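Local coordinates for protein 16S rRNA (adenine(1408)-N(1))-methyltransferase (Catenulispora acidiphila, PDB 4X1O) that probably methylates N1 of a single adenine in 16S ribosomal RNA using S-adenosyl-L-methionine, a modification associated with aminoglycoside resistance, at residues I160-G163 and T164-R168; L173-R176 and D177-E180; P179-P183 and E184-S188. All blocks are in the same frame, centred on the assembly; numbering follows the deposited sequence.

Contact 1. Residues I160-G163 and T164-R168; sequences ISIG and TSIWR
Ile166 folds back over the end of the strand it has just left and touches both Ile162 and Gly163. Its CG1 branch carries the contact. With chi1 at 62°, CG1 sits between the backbone N and the carbonyl carbon, which swings it inward over the Gly163 carbonyl: Ile166 CG1 lies 3.3 Å from Gly163 O. From there the chain runs on extended, and Ile166 CD1 reaches Ile162 CG2 at 3.7 Å, the two isoleucine side chains crossing at a slant. Ile162 offers its CG2 methyl because that branch is anti to its own backbone N. Gly163 has no side chain, and Ile166 packs directly against its carbonyl oxygen through carbon atoms alone.

The turn that brings Ile166 back is a short 3-10 segment, 164-166, closed by Trp167 N to Thr164 O at 3.0 Å and continued by Arg168 N to Ser165 O. The Trp167 indole then lies beside Ile166, whose CG1 stands 3.7 Å above one ring face, displaced toward the rim. Trp167 NE1 probably donates to Leu178 O further along the chain, which would help to fix the rotation of the ring.

Strand 157-163 belongs to the mixed seven-stranded sheet of a class I methyltransferase fold, with strand 123-127 on one side and strand 229-239 on the other. Ser165 OG bonds to Glu230 and Thr164 OG1 to Thr231 O, both on strand 229-239, while helix 131-139 receives Ile162 through Val137, Ile166 through Leu134 and Trp167 through Val138.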
loop_
_atom_site.group_PDB
_atom_site.type_symbol
_atom_site.label_atom_id
_atom_site.label_comp_id
_atom_site.label_asym_id
_atom_site.label_seq_id
_atom_site.Cartn_x
_atom_site.Cartn_y
_atom_site.Cartn_z
ATOM N N ILE A 160 4.872 -6.441 -1.011
ATOM C CA ILE A 160 5.650 -5.211 -1.016
ATOM C C ILE A 160 6.383 -5.143 -2.340
ATOM O O ILE A 160 6.967 -6.136 -2.774
ATOM C CB ILE A 160 6.654 -5.155 0.142
ATOM C CG1 ILE A 160 5.936 -5.202 1.488
ATOM C CG2 ILE A 160 7.525 -3.905 0.049
ATOM C CD1 ILE A 160 6.905 -5.415 2.648
ATOM N N SER A 161 6.336 -3.987 -2.990
ATOM C CA SER A 161 6.987 -3.819 -4.285
ATOM C C SER A 161 7.825 -2.569 -4.233
ATOM O O SER A 161 7.296 -1.455 -4.105
ATOM C CB SER A 161 5.963 -3.724 -5.427
ATOM O OG SER A 161 5.361 -4.979 -5.700
ATOM N N ILE A 162 9.137 -2.740 -4.310
ATOM C CA ILE A 162 10.040 -1.596 -4.243
ATOM C C ILE A 162 10.850 -1.506 -5.533
ATOM O O ILE A 162 11.531 -2.450 -5.905
ATOM C CB ILE A 162 10.993 -1.709 -3.028
ATOM C CG1 ILE A 162 10.202 -1.740 -1.712
ATOM C CG2 ILE A 162 12.003 -0.558 -3.010
ATOM C CD1 ILE A 162 11.028 -2.185 -0.531
ATOM N N GLY A 163 10.776 -0.377 -6.227
ATOM C CA GLY A 163 11.611 -0.195 -7.406
ATOM C C GLY A 163 13.067 -0.023 -7.012
ATOM O O GLY A 163 13.385 0.759 -6.127
ATOM N N THR A 164 13.962 -0.755 -7.668
ATOM C CA THR A 164 15.359 -0.757 -7.249
ATOM C C THR A 164 16.140 0.447 -7.757
ATOM O O THR A 164 17.284 0.668 -7.347
ATOM C CB THR A 164 16.073 -2.030 -7.719
ATOM O OG1 THR A 164 15.994 -2.103 -9.141
ATOM C CG2 THR A 164 15.413 -3.263 -7.110
ATOM N N SER A 165 15.534 1.238 -8.637
ATOM C CA SER A 165 16.217 2.417 -9.152
ATOM C C SER A 165 16.462 3.445 -8.052
ATOM O O SER A 165 17.266 4.356 -8.224
ATOM C CB SER A 165 15.424 3.054 -10.295
ATOM O OG SER A 165 14.191 3.569 -9.828
ATOM N N ILE A 166 15.788 3.294 -6.913
ATOM C CA ILE A 166 16.024 4.210 -5.794
ATOM C C ILE A 166 17.434 4.053 -5.224
ATOM O O ILE A 166 17.915 4.918 -4.508
ATOM C CB ILE A 166 15.007 4.014 -4.650
ATOM C CG1 ILE A 166 15.119 2.607 -4.057
ATOM C CG2 ILE A 166 13.588 4.313 -5.127
ATOM C CD1 ILE A 166 14.194 2.379 -2.860
ATOM N N TRP A 167 18.111 2.954 -5.537
ATOM C CA TRP A 167 19.467 2.803 -5.023
ATOM C C TRP A 167 20.510 3.229 -6.045
ATOM O O TRP A 167 21.713 3.020 -5.848
ATOM C CB TRP A 167 19.684 1.369 -4.534
ATOM C CG TRP A 167 19.430 1.272 -3.053
ATOM C CD1 TRP A 167 20.126 1.911 -2.063
ATOM C CD2 TRP A 167 18.366 0.584 -2.402
ATOM N NE1 TRP A 167 19.590 1.623 -0.835
ATOM C CE2 TRP A 167 18.505 0.813 -1.015
ATOM C CE3 TRP A 167 17.316 -0.220 -2.849
ATOM C CZ2 TRP A 167 17.639 0.264 -0.079
ATOM C CZ3 TRP A 167 16.459 -0.764 -1.913
ATOM C CH2 TRP A 167 16.625 -0.520 -0.548
ATOM N N ARG A 168 20.054 3.879 -7.113
ATOM C CA ARG A 168 20.969 4.521 -8.049
ATOM C C ARG A 168 20.909 6.022 -7.818
ATOM O O ARG A 168 19.842 6.560 -7.537
ATOM C CB ARG A 168 20.611 4.166 -9.492
ATOM C CG ARG A 168 20.626 2.669 -9.757
ATOM C CD ARG A 168 22.030 2.101 -9.603
ATOM N NE ARG A 168 22.021 0.743 -9.067
ATOM C CZ ARG A 168 22.817 0.320 -8.088
ATOM N NH1 ARG A 168 23.697 1.149 -7.541
ATOM N NH2 ARG A 168 22.739 -0.932 -7.662
#

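Contact 2. Residues L173-R176 and D177-E180; sequences LEIR and DLPE
Ile175 and Leu178 meet through backbone and side chain together. Leu178 N donates to Ile175 O at 2.9 Å with an N-H...O angle of 157°; the donor stands above the carbonyl plane, 55° out of it, rather than on a lone pair. Leu178 CB rests 3.5 Å from the same Ile175 oxygen. Because Leu178 CG is anti to its own carbonyl carbon (chi1 -48°), the side chain doubles back toward Ile175, where Leu178 CD1 approaches Ile175 CG2 at 4.3 Å, a loose apolar touch. The rest of the Ile175 side chain heads away from Leu178, into the interior, to pack on Ile166 and Trp167.

This is a type I beta turn, Ile175 to Leu178, with Arg176 and Asp177 at its two corners, part of the long connection between strand 157-163 and helix 183-188. Arg176 runs outward from its corner, away from the turn.

Asp177 folds its carboxylate back over the turn, and Asp177 OD1 comes within 3.9 Å of Arg176 N without bonding to it. Water 1 donates to Asp177 OD1 at 3.0 Å; its other link, to Leu173 O before the turn, is unusually short at 2.5 Å and so less certain. The charge itself is met by Arg135 of helix 131-139: its NH1 makes a salt bridge to Asp177 OD1 and also bonds to Glu174 O, so that one guanidinium nitrogen ties both the turn and the residue before it to that helix. Leu178 also packs on Arg135 and Leu139 of the same helix, and Glu174 OE2 takes the N-H of Gly131 at the helix start.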
loop_
_atom_site.group_PDB
_atom_site.type_symbol
_atom_site.label_atom_id
_atom_site.label_comp_id
_atom_site.label_asym_id
_atom_site.label_seq_id
_atom_site.Cartn_x
_atom_site.Cartn_y
_atom_site.Cartn_z
ATOM N N LEU A 173 16.986 10.580 0.411
ATOM C CA LEU A 173 17.498 10.712 1.768
ATOM C C LEU A 173 17.064 9.610 2.726
ATOM O O LEU A 173 17.843 9.198 3.598
ATOM C CB LEU A 173 17.065 12.077 2.327
ATOM C CG LEU A 173 17.617 12.464 3.700
ATOM C CD1 LEU A 173 19.143 12.462 3.688
ATOM C CD2 LEU A 173 17.092 13.832 4.069
ATOM N N GLU A 174 15.833 9.119 2.578
ATOM C CA GLU A 174 15.311 8.168 3.548
ATOM C C GLU A 174 16.000 6.802 3.490
ATOM O O GLU A 174 15.840 6.002 4.407
ATOM C CB GLU A 174 13.786 8.009 3.385
ATOM C CG GLU A 174 13.308 7.578 2.003
ATOM C CD GLU A 174 12.874 8.757 1.126
ATOM O OE1 GLU A 174 13.620 9.764 1.029
ATOM O OE2 GLU A 174 11.769 8.676 0.529
ATOM N N ILE A 175 16.765 6.533 2.437
ATOM C CA ILE A 175 17.516 5.276 2.403
ATOM C C ILE A 175 18.982 5.439 2.047
ATOM O O ILE A 175 19.667 4.436 1.851
ATOM C CB ILE A 175 16.915 4.274 1.401
ATOM C CG1 ILE A 175 16.867 4.906 0.005
ATOM C CG2 ILE A 175 15.537 3.813 1.874
ATOM C CD1 ILE A 175 16.776 3.930 -1.107
ATOM N N ARG A 176 19.490 6.668 1.972
ATOM C CA ARG A 176 20.806 6.828 1.358
ATOM C C ARG A 176 21.928 6.347 2.274
ATOM O O ARG A 176 23.043 6.123 1.814
ATOM C CB ARG A 176 21.054 8.271 0.928
ATOM C CG ARG A 176 21.246 9.264 2.049
ATOM C CD ARG A 176 21.368 10.673 1.468
ATOM N NE ARG A 176 22.607 10.858 0.720
ATOM C CZ ARG A 176 23.694 11.432 1.221
ATOM N NH1 ARG A 176 23.688 11.892 2.467
ATOM N NH2 ARG A 176 24.784 11.556 0.479
ATOM N N ASP A 177 21.628 6.174 3.558
ATOM C CA ASP A 177 22.608 5.633 4.496
ATOM C C ASP A 177 22.530 4.115 4.589
ATOM O O ASP A 177 23.297 3.500 5.337
ATOM C CB ASP A 177 22.423 6.240 5.895
ATOM C CG ASP A 177 21.037 5.972 6.478
ATOM O OD1 ASP A 177 20.029 6.260 5.782
ATOM O OD2 ASP A 177 20.959 5.490 7.634
ATOM N N LEU A 178 21.621 3.514 3.826
ATOM C CA LEU A 178 21.413 2.065 3.874
ATOM C C LEU A 178 21.931 1.388 2.625
ATOM O O LEU A 178 21.794 1.914 1.519
ATOM C CB LEU A 178 19.931 1.740 4.049
ATOM C CG LEU A 178 19.203 2.509 5.159
ATOM C CD1 LEU A 178 17.719 2.157 5.140
ATOM C CD2 LEU A 178 19.819 2.217 6.513
ATOM N N PRO A 179 22.511 0.195 2.790
ATOM C CA PRO A 179 22.946 -0.579 1.623
ATOM C C PRO A 179 21.759 -1.149 0.864
ATOM O O PRO A 179 20.677 -1.365 1.439
ATOM C CB PRO A 179 23.807 -1.692 2.233
ATOM C CG PRO A 179 23.304 -1.839 3.632
ATOM C CD PRO A 179 22.837 -0.467 4.064
ATOM N N GLU A 180 21.942 -1.367 -0.432
ATOM C CA GLU A 180 20.842 -1.832 -1.258
ATOM C C GLU A 180 20.278 -3.140 -0.735
ATOM O O GLU A 180 21.015 -4.089 -0.443
ATOM C CB GLU A 180 21.280 -1.988 -2.717
ATOM C CG GLU A 180 20.160 -2.501 -3.611
ATOM C CD GLU A 180 20.474 -2.370 -5.086
ATOM O OE1 GLU A 180 21.588 -1.912 -5.408
ATOM O OE2 GLU A 180 19.614 -2.736 -5.916
HETATM O O HOH W 1 19.404 9.165 5.489
HETATM O O HOH W 2 22.336 3.524 -0.249
#

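Contact 3. Residues P179-P183 and E184-S188; sequences PELTP and ETVVS
A capping box opens helix 183-188: Thr182 is the N-cap and Thr185 its partner three residues on, each side-chain oxygen accepting from the other's backbone N-H. Thr182 N points almost straight at Thr185 OG1, 2.9 Å away at an N-H...O angle of 174°. The return bond, Thr185 N to Thr182 OG1, is longer at 3.2 Å. Both threonines hold OG1 between their backbone N and carbonyl carbon (chi1 71° at Thr182, much the same at Thr185), which turns each hydroxyl toward the other residue's amide. The first helical bond follows, Val186 N to Thr182 O at 2.9 Å, while Thr185 N also reaches that carbonyl weakly.

Beside the box, buried Leu181 CD1 packs on buried Val186 CG2 at 3.6 Å, the two side chains crossing, and extends the apolar patch to Leu191 of helix 191-197 and to Leu233 of strand 229-239. Glu184 lies alongside the Pro183 ring, its OE2 3.4 Å from Pro183 CD. Its chi1 of 16° is nearly eclipsed, and Glu184 CG presses on Thr182 OG1 at 3.1 Å, a tight spot. Water 3 links Glu180 O to Thr185 OG1.

Pro183, directly after the N-cap, has no N-H to satisfy, and Thr182 N and Thr185 N both find side-chain acceptors within the box, with Thr185 OG1 engaged by an amide and a water together.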
loop_
_atom_site.group_PDB
_atom_site.type_symbol
_atom_site.label_atom_id
_atom_site.label_comp_id
_atom_site.label_asym_id
_atom_site.label_seq_id
_atom_site.Cartn_x
_atom_site.Cartn_y
_atom_site.Cartn_z
ATOM N N PRO A 179 22.511 0.195 2.790
ATOM C CA PRO A 179 22.946 -0.579 1.623
ATOM C C PRO A 179 21.759 -1.149 0.864
ATOM O O PRO A 179 20.677 -1.365 1.439
ATOM C CB PRO A 179 23.807 -1.692 2.233
ATOM C CG PRO A 179 23.304 -1.839 3.632
ATOM C CD PRO A 179 22.837 -0.467 4.064
ATOM N N GLU A 180 21.942 -1.367 -0.432
ATOM C CA GLU A 180 20.842 -1.832 -1.258
ATOM C C GLU A 180 20.278 -3.140 -0.735
ATOM O O GLU A 180 21.015 -4.089 -0.443
ATOM C CB GLU A 180 21.280 -1.988 -2.717
ATOM C CG GLU A 180 20.160 -2.501 -3.611
ATOM C CD GLU A 180 20.474 -2.370 -5.086
ATOM O OE1 GLU A 180 21.588 -1.912 -5.408
ATOM O OE2 GLU A 180 19.614 -2.736 -5.916
ATOM N N LEU A 181 18.962 -3.172 -0.605
ATOM C CA LEU A 181 18.256 -4.371 -0.189
ATOM C C LEU A 181 18.062 -5.299 -1.387
ATOM O O LEU A 181 17.501 -4.913 -2.412
ATOM C CB LEU A 181 16.909 -4.003 0.444
ATOM C CG LEU A 181 16.108 -5.101 1.144
ATOM C CD1 LEU A 181 16.877 -5.732 2.318
ATOM C CD2 LEU A 181 14.775 -4.528 1.588
ATOM N N THR A 182 18.567 -6.516 -1.253
ATOM C CA THR A 182 18.502 -7.520 -2.310
ATOM C C THR A 182 17.857 -8.756 -1.717
ATOM O O THR A 182 17.714 -8.838 -0.495
ATOM C CB THR A 182 19.900 -7.877 -2.842
ATOM O OG1 THR A 182 20.594 -8.617 -1.835
ATOM C CG2 THR A 182 20.688 -6.623 -3.193
ATOM N N PRO A 183 17.459 -9.726 -2.557
ATOM C CA PRO A 183 16.871 -10.927 -1.954
ATOM C C PRO A 183 17.792 -11.623 -0.939
ATOM O O PRO A 183 17.309 -12.130 0.072
ATOM C CB PRO A 183 16.606 -11.829 -3.165
ATOM C CG PRO A 183 16.358 -10.865 -4.281
ATOM C CD PRO A 183 17.305 -9.717 -4.027
ATOM N N GLU A 184 19.098 -11.639 -1.193
ATOM C CA GLU A 184 20.025 -12.221 -0.228
ATOM C C GLU A 184 20.089 -11.405 1.074
ATOM O O GLU A 184 20.171 -11.971 2.167
ATOM C CB GLU A 184 21.425 -12.352 -0.828
ATOM C CG GLU A 184 21.661 -11.536 -2.084
ATOM C CD GLU A 184 20.969 -12.129 -3.299
ATOM O OE1 GLU A 184 21.066 -13.361 -3.492
ATOM O OE2 GLU A 184 20.308 -11.366 -4.037
ATOM N N THR A 185 20.054 -10.083 0.977
ATOM C CA THR A 185 20.245 -9.311 2.197
ATOM C C THR A 185 18.936 -9.155 2.961
ATOM O O THR A 185 18.941 -8.753 4.123
ATOM C CB THR A 185 20.876 -7.930 1.930
ATOM O OG1 THR A 185 19.993 -7.112 1.159
ATOM C CG2 THR A 185 22.204 -8.082 1.202
ATOM N N VAL A 186 17.809 -9.478 2.332
ATOM C CA VAL A 186 16.557 -9.546 3.085
ATOM C C VAL A 186 16.712 -10.589 4.192
ATOM O O VAL A 186 16.219 -10.411 5.307
ATOM C CB VAL A 186 15.352 -9.887 2.167
ATOM C CG1 VAL A 186 14.125 -10.247 2.994
ATOM C CG2 VAL A 186 15.070 -8.709 1.259
ATOM N N VAL A 187 17.440 -11.662 3.899
ATOM C CA VAL A 187 17.743 -12.653 4.920
ATOM C C VAL A 187 18.887 -12.197 5.826
ATOM O O VAL A 187 18.748 -12.164 7.049
ATOM C CB VAL A 187 18.106 -14.012 4.302
ATOM C CG1 VAL A 187 18.427 -15.014 5.400
ATOM C CG2 VAL A 187 16.964 -14.509 3.431
ATOM N N SER A 188 20.008 -11.820 5.221
ATOM C CA SER A 188 21.232 -11.569 5.990
ATOM C C SER A 188 21.150 -10.318 6.896
ATOM O O SER A 188 21.873 -10.232 7.892
ATOM C CB SER A 188 22.425 -11.458 5.036
ATOM O OG SER A 188 22.400 -10.235 4.324
HETATM O O HOH W 3 20.998 -4.688 2.416
#

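Overall arrangement
The three contacts follow one another along the connection from strand 157-163 to helix 183-188: contact 1 where the chain leaves the sheet, contact 2 at the beta turn midway, contact 3 at the helix start. Their centres are 11 to 13 Å apart, on one side of the chain's centre. Contacts 2 and 3 share Pro179 and Glu180. Contact 1 touches both others: Arg168 NH2 forms a salt bridge to Glu180 OE1 at 2.7 Å, and the Trp167 ring packs on Glu180 and Leu181. The returning chain is held against the turn after the strand. The side chains of Ile162 and Glu174 each lie about 8 Å from that of Leu133, which binds S-adenosyl-L-methionine.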